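Local coordinates for protein Exo-poly-alpha-D-galacturonosidase (Thermotoga maritima, PDB 3JUR) that probably hydrolyses polygalacturonic acid, the backbone of pectin, from its chain ends at high temperature, as a tetrameric family 28 glycoside hydrolase, at residues L31-G37 and P65-F69; R104-I108 and P212-I216; V264-D270 and V300-S306. One frame throughout, in Å; residues are numbered along the deposited sequence.

Interaction 1: L31-G37 and P65-F69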
loop_
_atom_site.group_PDB
_atom_site.type_symbol
_atom_site.label_atom_id
_atom_site.label_comp_id
_atom_site.label_asym_id
_atom_site.label_seq_id
_atom_site.Cartn_x
_atom_site.Cartn_y
_atom_site.Cartn_z
ATOM N N LEU D 31 51.985 37.092 3.853
ATOM C CA LEU D 31 53.334 36.958 4.412
ATOM C C LEU D 31 54.231 38.158 4.118
ATOM O O LEU D 31 55.325 38.270 4.675
ATOM C CB LEU D 31 54.005 35.667 3.930
ATOM C CG LEU D 31 53.416 34.326 4.378
ATOM C CD1 LEU D 31 54.146 33.196 3.683
ATOM C CD2 LEU D 31 53.477 34.148 5.892
ATOM N N ASP D 32 53.764 39.055 3.251
ATOM C CA ASP D 32 54.491 40.286 2.951
ATOM C C ASP D 32 54.108 41.419 3.914
ATOM O O ASP D 32 54.531 42.567 3.740
ATOM C CB ASP D 32 54.265 40.708 1.491
ATOM C CG ASP D 32 54.756 39.666 0.492
ATOM O OD1 ASP D 32 55.905 39.192 0.622
ATOM O OD2 ASP D 32 53.990 39.326 -0.432
ATOM N N PHE D 33 53.314 41.083 4.933
ATOM C CA PHE D 33 52.842 42.068 5.905
ATOM C C PHE D 33 53.074 41.648 7.361
ATOM O O PHE D 33 52.319 42.032 8.257
ATOM C CB PHE D 33 51.368 42.403 5.655
ATOM C CG PHE D 33 51.106 42.993 4.300
ATOM C CD1 PHE D 33 51.210 44.363 4.091
ATOM C CD2 PHE D 33 50.756 42.176 3.228
ATOM C CE1 PHE D 33 50.969 44.915 2.835
ATOM C CE2 PHE D 33 50.516 42.716 1.973
ATOM C CZ PHE D 33 50.621 44.088 1.774
ATOM N N GLY D 34 54.124 40.866 7.588
ATOM C CA GLY D 34 54.545 40.509 8.941
ATOM C C GLY D 34 53.866 39.297 9.557
ATOM O O GLY D 34 54.188 38.918 10.686
ATOM N N ALA D 35 52.932 38.691 8.823
ATOM C CA ALA D 35 52.223 37.497 9.288
ATOM C C ALA D 35 53.121 36.263 9.315
ATOM O O ALA D 35 54.111 36.184 8.585
ATOM C CB ALA D 35 51.009 37.233 8.418
ATOM N N ARG D 36 52.761 35.310 10.169
ATOM C CA ARG D 36 53.425 34.019 10.246
ATOM C C ARG D 36 52.367 32.938 10.461
ATOM O O ARG D 36 51.464 33.096 11.289
ATOM C CB ARG D 36 54.440 34.011 11.390
ATOM C CG ARG D 36 55.582 33.017 11.212
ATOM C CD ARG D 36 56.898 33.595 11.727
ATOM N NE ARG D 36 57.245 34.816 11.002
ATOM C CZ ARG D 36 58.149 35.712 11.391
ATOM N NH1 ARG D 36 58.833 35.545 12.520
ATOM N NH2 ARG D 36 58.367 36.786 10.641
ATOM N N GLY D 37 52.476 31.850 9.703
ATOM C CA GLY D 37 51.539 30.736 9.812
ATOM C C GLY D 37 51.946 29.715 10.857
ATOM O O GLY D 37 51.678 28.523 10.700
ATOM N N PRO D 65 48.285 31.892 2.513
ATOM C CA PRO D 65 48.876 30.607 2.132
ATOM C C PRO D 65 48.779 29.542 3.233
ATOM O O PRO D 65 48.133 29.768 4.265
ATOM C CB PRO D 65 50.341 30.971 1.856
ATOM C CG PRO D 65 50.614 32.145 2.724
ATOM C CD PRO D 65 49.311 32.875 2.927
ATOM N N GLU D 66 49.409 28.390 2.991
ATOM C CA GLU D 66 49.540 27.311 3.976
ATOM C C GLU D 66 49.999 27.844 5.340
ATOM O O GLU D 66 50.795 28.783 5.416
ATOM C CB GLU D 66 50.534 26.262 3.449
ATOM C CG GLU D 66 51.055 25.232 4.468
ATOM C CD GLU D 66 52.470 24.729 4.141
ATOM O OE1 GLU D 66 53.364 25.563 3.869
ATOM O OE2 GLU D 66 52.696 23.497 4.162
ATOM N N GLY D 67 49.488 27.232 6.405
ATOM C CA GLY D 67 49.851 27.590 7.775
ATOM C C GLY D 67 48.614 27.879 8.603
ATOM O O GLY D 67 47.491 27.854 8.082
ATOM N N VAL D 68 48.816 28.135 9.896
ATOM C CA VAL D 68 47.730 28.584 10.773
ATOM C C VAL D 68 47.984 30.037 11.174
ATOM O O VAL D 68 49.027 30.362 11.741
ATOM C CB VAL D 68 47.546 27.679 12.027
ATOM C CG1 VAL D 68 46.353 28.147 12.861
ATOM C CG2 VAL D 68 47.362 26.208 11.626
ATOM N N PHE D 69 47.025 30.904 10.861
ATOM C CA PHE D 69 47.168 32.342 11.068
ATOM C C PHE D 69 46.225 32.862 12.156
ATOM O O PHE D 69 44.999 32.879 11.972
ATOM C CB PHE D 69 46.942 33.084 9.746
ATOM C CG PHE D 69 48.011 32.825 8.719
ATOM C CD1 PHE D 69 49.130 33.646 8.644
ATOM C CD2 PHE D 69 47.905 31.755 7.836
ATOM C CE1 PHE D 69 50.127 33.409 7.696
ATOM C CE2 PHE D 69 48.900 31.508 6.890
ATOM C CZ PHE D 69 50.008 32.337 6.818
HETATM O O HOH W 1 49.721 32.579 13.539
#

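Interaction 2: R104-I108 and P212-I216. Unlike the reference sequence in segment 212-216: Ile216 (reference Val).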
loop_
_atom_site.group_PDB
_atom_site.type_symbol
_atom_site.label_atom_id
_atom_site.label_comp_id
_atom_site.label_asym_id
_atom_site.label_seq_id
_atom_site.Cartn_x
_atom_site.Cartn_y
_atom_site.Cartn_z
ATOM N N ARG D 104 23.563 42.353 14.245
ATOM C CA ARG D 104 22.232 41.854 14.534
ATOM C C ARG D 104 22.329 40.656 15.470
ATOM O O ARG D 104 23.254 39.853 15.356
ATOM C CB ARG D 104 21.537 41.479 13.218
ATOM C CG ARG D 104 20.064 41.844 13.180
ATOM C CD ARG D 104 19.397 41.461 11.874
ATOM N NE ARG D 104 19.160 42.627 11.031
ATOM C CZ ARG D 104 18.130 42.762 10.202
ATOM N NH1 ARG D 104 17.211 41.803 10.101
ATOM N NH2 ARG D 104 18.014 43.864 9.477
ATOM N N PHE D 105 21.400 40.545 16.412
ATOM C CA PHE D 105 21.321 39.354 17.259
ATOM C C PHE D 105 19.906 38.788 17.263
ATOM O O PHE D 105 18.965 39.446 17.704
ATOM C CB PHE D 105 21.789 39.639 18.694
ATOM C CG PHE D 105 21.984 38.394 19.532
ATOM C CD1 PHE D 105 23.232 37.788 19.619
ATOM C CD2 PHE D 105 20.912 37.825 20.228
ATOM C CE1 PHE D 105 23.419 36.646 20.391
ATOM C CE2 PHE D 105 21.086 36.680 20.997
ATOM C CZ PHE D 105 22.345 36.090 21.080
ATOM N N GLU D 106 19.778 37.562 16.766
ATOM C CA GLU D 106 18.486 36.866 16.635
ATOM C C GLU D 106 17.359 37.778 16.137
ATOM O O GLU D 106 16.280 37.858 16.740
ATOM C CB GLU D 106 18.126 36.121 17.932
ATOM C CG GLU D 106 19.088 34.959 18.226
ATOM C CD GLU D 106 18.721 34.148 19.462
ATOM O OE1 GLU D 106 18.252 34.729 20.465
ATOM O OE2 GLU D 106 18.927 32.917 19.436
ATOM N N GLY D 107 17.640 38.469 15.031
ATOM C CA GLY D 107 16.645 39.273 14.324
ATOM C C GLY D 107 16.461 40.716 14.771
ATOM O O GLY D 107 15.609 41.423 14.228
ATOM N N ILE D 108 17.242 41.164 15.751
ATOM C CA ILE D 108 17.163 42.560 16.204
ATOM C C ILE D 108 18.515 43.269 16.049
ATOM O O ILE D 108 19.548 42.761 16.501
ATOM C CB ILE D 108 16.632 42.687 17.671
ATOM C CG1 ILE D 108 15.222 42.092 17.799
ATOM C CG2 ILE D 108 16.619 44.160 18.129
ATOM C CD1 ILE D 108 14.791 41.797 19.223
ATOM N N PRO D 212 31.236 30.702 16.877
ATOM C CA PRO D 212 30.656 31.248 18.107
ATOM C C PRO D 212 29.141 31.056 18.145
ATOM O O PRO D 212 28.592 30.649 19.176
ATOM C CB PRO D 212 31.011 32.736 18.031
ATOM C CG PRO D 212 32.279 32.763 17.241
ATOM C CD PRO D 212 32.093 31.687 16.195
ATOM N N MET D 213 28.499 31.323 17.008
ATOM C CA MET D 213 27.052 31.254 16.853
ATOM C C MET D 213 26.740 30.988 15.363
ATOM O O MET D 213 27.209 29.984 14.817
ATOM C CB MET D 213 26.407 32.538 17.390
ATOM C CG MET D 213 24.915 32.418 17.662
ATOM S SD MET D 213 24.311 33.798 18.641
ATOM C CE MET D 213 22.542 33.621 18.406
ATOM N N TRP D 214 25.987 31.868 14.696
ATOM C CA TRP D 214 25.617 31.636 13.283
ATOM C C TRP D 214 26.847 31.728 12.381
ATOM O O TRP D 214 27.694 32.617 12.561
ATOM C CB TRP D 214 24.539 32.610 12.796
ATOM C CG TRP D 214 23.246 32.615 13.585
ATOM C CD1 TRP D 214 22.906 31.799 14.627
ATOM C CD2 TRP D 214 22.113 33.464 13.357
ATOM N NE1 TRP D 214 21.637 32.095 15.071
ATOM C CE2 TRP D 214 21.128 33.115 14.308
ATOM C CE3 TRP D 214 21.837 34.497 12.443
ATOM C CZ2 TRP D 214 19.883 33.760 14.372
ATOM C CZ3 TRP D 214 20.600 35.131 12.500
ATOM C CH2 TRP D 214 19.639 34.765 13.462
ATOM N N CYS D 215 26.948 30.814 11.418
ATOM C CA CYS D 215 28.184 30.657 10.647
ATOM C C CYS D 215 28.283 31.644 9.494
ATOM O O CYS D 215 29.230 32.428 9.435
ATOM C CB CYS D 215 28.385 29.214 10.177
ATOM S SG CYS D 215 28.608 28.017 11.529
ATOM N N ILE D 216 27.310 31.616 8.588
ATOM C CA ILE D 216 27.272 32.569 7.476
ATOM C C ILE D 216 25.990 33.394 7.507
ATOM O O ILE D 216 24.882 32.862 7.325
ATOM C CB ILE D 216 27.457 31.880 6.119
ATOM C CG1 ILE D 216 28.823 31.179 6.088
ATOM C CG2 ILE D 216 27.328 32.904 4.988
ATOM C CD1 ILE D 216 29.216 30.630 4.739
HETATM O O HOH W 2 19.516 31.563 17.149
#

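Interaction 3: V264-D270 and V300-S306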
loop_
_atom_site.group_PDB
_atom_site.type_symbol
_atom_site.label_atom_id
_atom_site.label_comp_id
_atom_site.label_asym_id
_atom_site.label_seq_id
_atom_site.Cartn_x
_atom_site.Cartn_y
_atom_site.Cartn_z
ATOM N N VAL D 264 18.628 28.557 7.057
ATOM C CA VAL D 264 17.522 29.218 7.753
ATOM C C VAL D 264 17.248 30.583 7.172
ATOM O O VAL D 264 18.061 31.488 7.319
ATOM C CB VAL D 264 17.848 29.517 9.235
ATOM C CG1 VAL D 264 16.632 29.263 10.088
ATOM C CG2 VAL D 264 19.072 28.751 9.715
ATOM N N ILE D 265 16.079 30.756 6.574
ATOM C CA ILE D 265 15.754 32.034 5.965
ATOM C C ILE D 265 14.967 32.904 6.944
ATOM O O ILE D 265 13.973 32.455 7.535
ATOM C CB ILE D 265 15.032 31.845 4.633
ATOM C CG1 ILE D 265 15.914 31.000 3.711
ATOM C CG2 ILE D 265 14.754 33.195 3.983
ATOM C CD1 ILE D 265 15.161 30.225 2.707
ATOM N N LYS D 266 15.439 34.141 7.110
ATOM C CA LYS D 266 14.944 35.069 8.130
ATOM C C LYS D 266 14.756 36.475 7.560
ATOM O O LYS D 266 15.110 36.732 6.403
ATOM C CB LYS D 266 15.903 35.100 9.333
ATOM C CG LYS D 266 16.178 33.741 9.967
ATOM C CD LYS D 266 17.161 33.864 11.124
ATOM C CE LYS D 266 17.507 32.503 11.722
ATOM N NZ LYS D 266 16.405 31.932 12.543
ATOM N N SER D 267 14.183 37.376 8.360
ATOM C CA SER D 267 13.946 38.771 7.952
ATOM C C SER D 267 13.583 39.692 9.126
ATOM O O SER D 267 12.761 40.612 8.990
ATOM C CB SER D 267 12.871 38.858 6.855
ATOM O OG SER D 267 11.639 38.327 7.300
ATOM N N GLY D 268 14.210 39.453 10.273
ATOM C CA GLY D 268 13.999 40.295 11.447
ATOM C C GLY D 268 12.902 39.791 12.369
ATOM O O GLY D 268 12.020 39.029 11.966
ATOM N N ARG D 269 12.961 40.246 13.613
ATOM C CA ARG D 269 12.080 39.773 14.666
ATOM C C ARG D 269 11.196 40.906 15.177
ATOM O O ARG D 269 11.677 42.006 15.454
ATOM C CB ARG D 269 12.929 39.201 15.805
ATOM C CG ARG D 269 12.159 38.726 17.029
ATOM C CD ARG D 269 13.116 38.369 18.161
ATOM N NE ARG D 269 13.852 37.134 17.885
ATOM C CZ ARG D 269 13.647 35.975 18.508
ATOM N NH1 ARG D 269 14.363 34.903 18.178
ATOM N NH2 ARG D 269 12.726 35.881 19.460
ATOM N N ASP D 270 9.899 40.623 15.291
ATOM C CA ASP D 270 8.932 41.515 15.940
ATOM C C ASP D 270 9.018 42.972 15.451
ATOM O O ASP D 270 9.216 43.207 14.256
ATOM C CB ASP D 270 9.036 41.391 17.471
ATOM C CG ASP D 270 8.859 39.949 17.965
ATOM O OD1 ASP D 270 8.352 39.092 17.208
ATOM O OD2 ASP D 270 9.229 39.662 19.122
ATOM N N VAL D 300 14.874 25.669 6.626
ATOM C CA VAL D 300 14.093 26.266 7.694
ATOM C C VAL D 300 13.681 27.695 7.336
ATOM O O VAL D 300 14.464 28.447 6.746
ATOM C CB VAL D 300 14.868 26.218 9.035
ATOM C CG1 VAL D 300 14.006 26.696 10.208
ATOM C CG2 VAL D 300 15.348 24.812 9.310
ATOM N N ILE D 301 12.437 28.050 7.653
ATOM C CA ILE D 301 11.990 29.439 7.545
ATOM C C ILE D 301 11.601 29.915 8.952
ATOM O O ILE D 301 10.856 29.225 9.657
ATOM C CB ILE D 301 10.782 29.637 6.558
ATOM C CG1 ILE D 301 10.898 28.794 5.271
ATOM C CG2 ILE D 301 10.596 31.120 6.235
ATOM C CD1 ILE D 301 12.029 29.172 4.330
ATOM N N GLY D 302 12.127 31.074 9.361
ATOM C CA GLY D 302 11.814 31.660 10.670
ATOM C C GLY D 302 12.808 31.303 11.767
ATOM O O GLY D 302 13.849 30.708 11.489
ATOM N N SER D 303 12.499 31.629 13.023
ATOM C CA SER D 303 11.222 32.232 13.430
ATOM C C SER D 303 11.191 33.743 13.221
ATOM O O SER D 303 10.134 34.370 13.299
ATOM C CB SER D 303 10.954 31.939 14.900
ATOM O OG SER D 303 11.783 32.745 15.729
ATOM N N GLU D 304 12.362 34.325 12.982
ATOM C CA GLU D 304 12.457 35.755 12.750
ATOM C C GLU D 304 12.114 36.026 11.287
ATOM O O GLU D 304 12.996 36.179 10.454
ATOM C CB GLU D 304 13.851 36.275 13.104
ATOM C CG GLU D 304 14.296 35.957 14.541
ATOM C CD GLU D 304 15.163 34.705 14.650
ATOM O OE1 GLU D 304 14.987 33.758 13.852
ATOM O OE2 GLU D 304 16.032 34.669 15.542
ATOM N N MET D 305 10.819 36.077 10.989
ATOM C CA MET D 305 10.352 36.286 9.624
ATOM C C MET D 305 9.376 37.466 9.547
ATOM O O MET D 305 8.541 37.538 8.637
ATOM C CB MET D 305 9.728 34.994 9.056
ATOM C CG MET D 305 8.840 34.210 10.035
ATOM S SD MET D 305 7.573 35.221 10.833
ATOM C CE MET D 305 6.315 35.202 9.562
ATOM N N SER D 306 9.502 38.397 10.496
ATOM C CA SER D 306 8.577 39.531 10.621
ATOM C C SER D 306 8.582 40.472 9.413
ATOM O O SER D 306 7.631 41.220 9.203
ATOM C CB SER D 306 8.877 40.326 11.896
ATOM O OG SER D 306 8.692 39.518 13.046
HETATM O O HOH W 3 16.797 31.970 16.015
#

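Interaction 1: L31-G37 and P65-F69
At the N-terminal end of the parallel beta-helix, the loop from Leu31 to Gly37 folds over the start of strand 68-75, and the ring of Phe69 forms the middle of the contact. Gly37 CA sits over one face of that ring, 3.7 Å from its centroid and 14° off the normal, a CH-pi contact made by backbone rather than by a side chain. The edge is met by two aliphatic groups: Leu31 CD2 lies in the ring plane, 3.9 Å from Phe69 CE1, and the methyl of Ala35 approaches the same CE1 near that plane. Phe69 CG is anti to the carbonyl carbon (chi1 -67°), which brings the ring, whose bond from the backbone does not itself aim at the loop, up to residues 31-37; Leu30 and Cys43 also touch it. The other branch of Leu31, CD1, rests 3.8 Å from Pro65 CG. The branched leucine can thus meet both proline and ring with its two methyls, while the small alanine lets the loop lie close to the ring edge.

Beyond the ring the backbones come close enough that neither Gly37 nor Gly67 could carry a CB without striking the CA of the other, and the backbone angles of Gly67 are in any case poorly suited to a side chain. This closeness lets Val68 N donate to Gly37 O over 3.0 Å, from above the carbonyl plane. Farther from the hydrophobic patch, Glu66 reaches out to Lys85 of a second subunit in a salt bridge, placing this end of the beta-helix at a subunit contact of the tetramer. Water 1 lies 2.9 Å from both Arg36 O and Val68 O, placed to donate to either, though it has more acceptors near it than protons to give.

Interaction 2: R104-I108 and P212-I216
Glu106 OE2 accepts a hydrogen bond of 2.7 Å from water 2, which in turn accepts one of 3.0 Å from Trp214 NE1, so that a single water joins the hairpin turn of 104-108 to 212-216, a loop of the beta-helix between strands 207-209 and 216-219. The contact thus ties the hairpin to the body of the helix. The turn, of type I', links strands 103-105 and 108-112 into a beta-hairpin with a two-residue loop, closed by paired bonds from Phe105 N to Ile108 O and from Ile108 N to Phe105 O. Its corner residues, Glu106 and Gly107, both have positive phi, a conformation that glycine adopts easily. Water 2 lies in the plane of the indole at its edge, which is where the N-H of NE1 points.

Across from the hairpin, Met213 stretches out fully, CG anti to the backbone N (chi1 -163°), and this carries its sulfur and methyl into the angle between Phe105 and Glu106. The sulfur makes a Met-aromatic contact, oblique to the ring, with SD 3.5 Å from Phe105 CE1; the methyl CE is 3.7 Å from Glu106 CG. An unbranched, polarisable side chain suits this place, since it can serve both neighbours. Phe105 also leans on Val164 of helix 161-173; an alanine in its place removes the ring, which would probably leave the sulfur and methyl of Met213 loosely packed and open a gap toward Val164. Trp214 crosses Glu106 at about a right angle, bringing its ring atom CH2 to 4.0 Å from Glu106 CA.

Interaction 3: V264-D270 and V300-S306
Two basic side chains from 264-270 share the carboxylate of Glu304 in a buried salt-bridge network. Lys266 NZ meets Glu304 OE1 on its syn side at 2.7 Å, and the bend at the end of the lysine chain (chi4 -74°) also lets NZ donate to Gly302 O at 3.0 Å. Arg269 NH1 reaches OE2 of Glu304 at 3.1 Å from above the carboxylate plane; its own guanidinium plane is turned 83° from that of the acid. Water 3 gives OE2 a further bond of 2.8 Å. A glutamate suits this spot: its chain, bent at chi2 (96°), sets the carboxylate between the two cations, one oxygen for each. Arg269 NE is taken by Glu106 O.

Strands 263-265 and 299-301 belong to neighbouring rungs of the parallel beta-helix, where Ile265 N donates to Val300 O and its carbonyl receives Gly302 N almost linearly, at 2.9 Å. The loops leaving them keep the pairing going: Ser267 N donates to Glu304 O at 2.7 Å, and Ser306 N to Gly268 O at 3.0 Å. The serine hydroxyls look mainly outside the pair, Ser267 OG to Gly308 O and Ser306 OG to Arg334 O; the bond from Asp270 N to Ser306 OG is weak, and Asp270 OD1 has its salt bridge with Arg334.

Strand 263-265 is an outermost strand, within this chain, of a sheet in which it runs parallel to 299-301, and that strand in turn to 327-329, whose Leu328 touches Ile301; strand 309-320 packs through Val309 on both Ile265 and Ile301, and helix 270-276 follows along the chain.

The three contacts follow one another along the chain, each closing before the next opens, and they are spread over the beta-helix. Interaction 1 has its centre about 29 Å from that of interaction 2 and about 39 Å from that of interaction 3, and touches neither. Interactions 2 and 3, whose centres are about 12 Å apart, form one buried cluster: Gly107 O probably accepts a hydrogen bond from Arg269 N, and Trp214 packs on Lys266. The hairpin 103-112 is thus held against the loops that leave strands 263-265 and 299-301, well inside the chain, whereas interaction 1 lies near the N-terminal end of the beta-helix, where Glu66 reaches Lys85 of a second subunit.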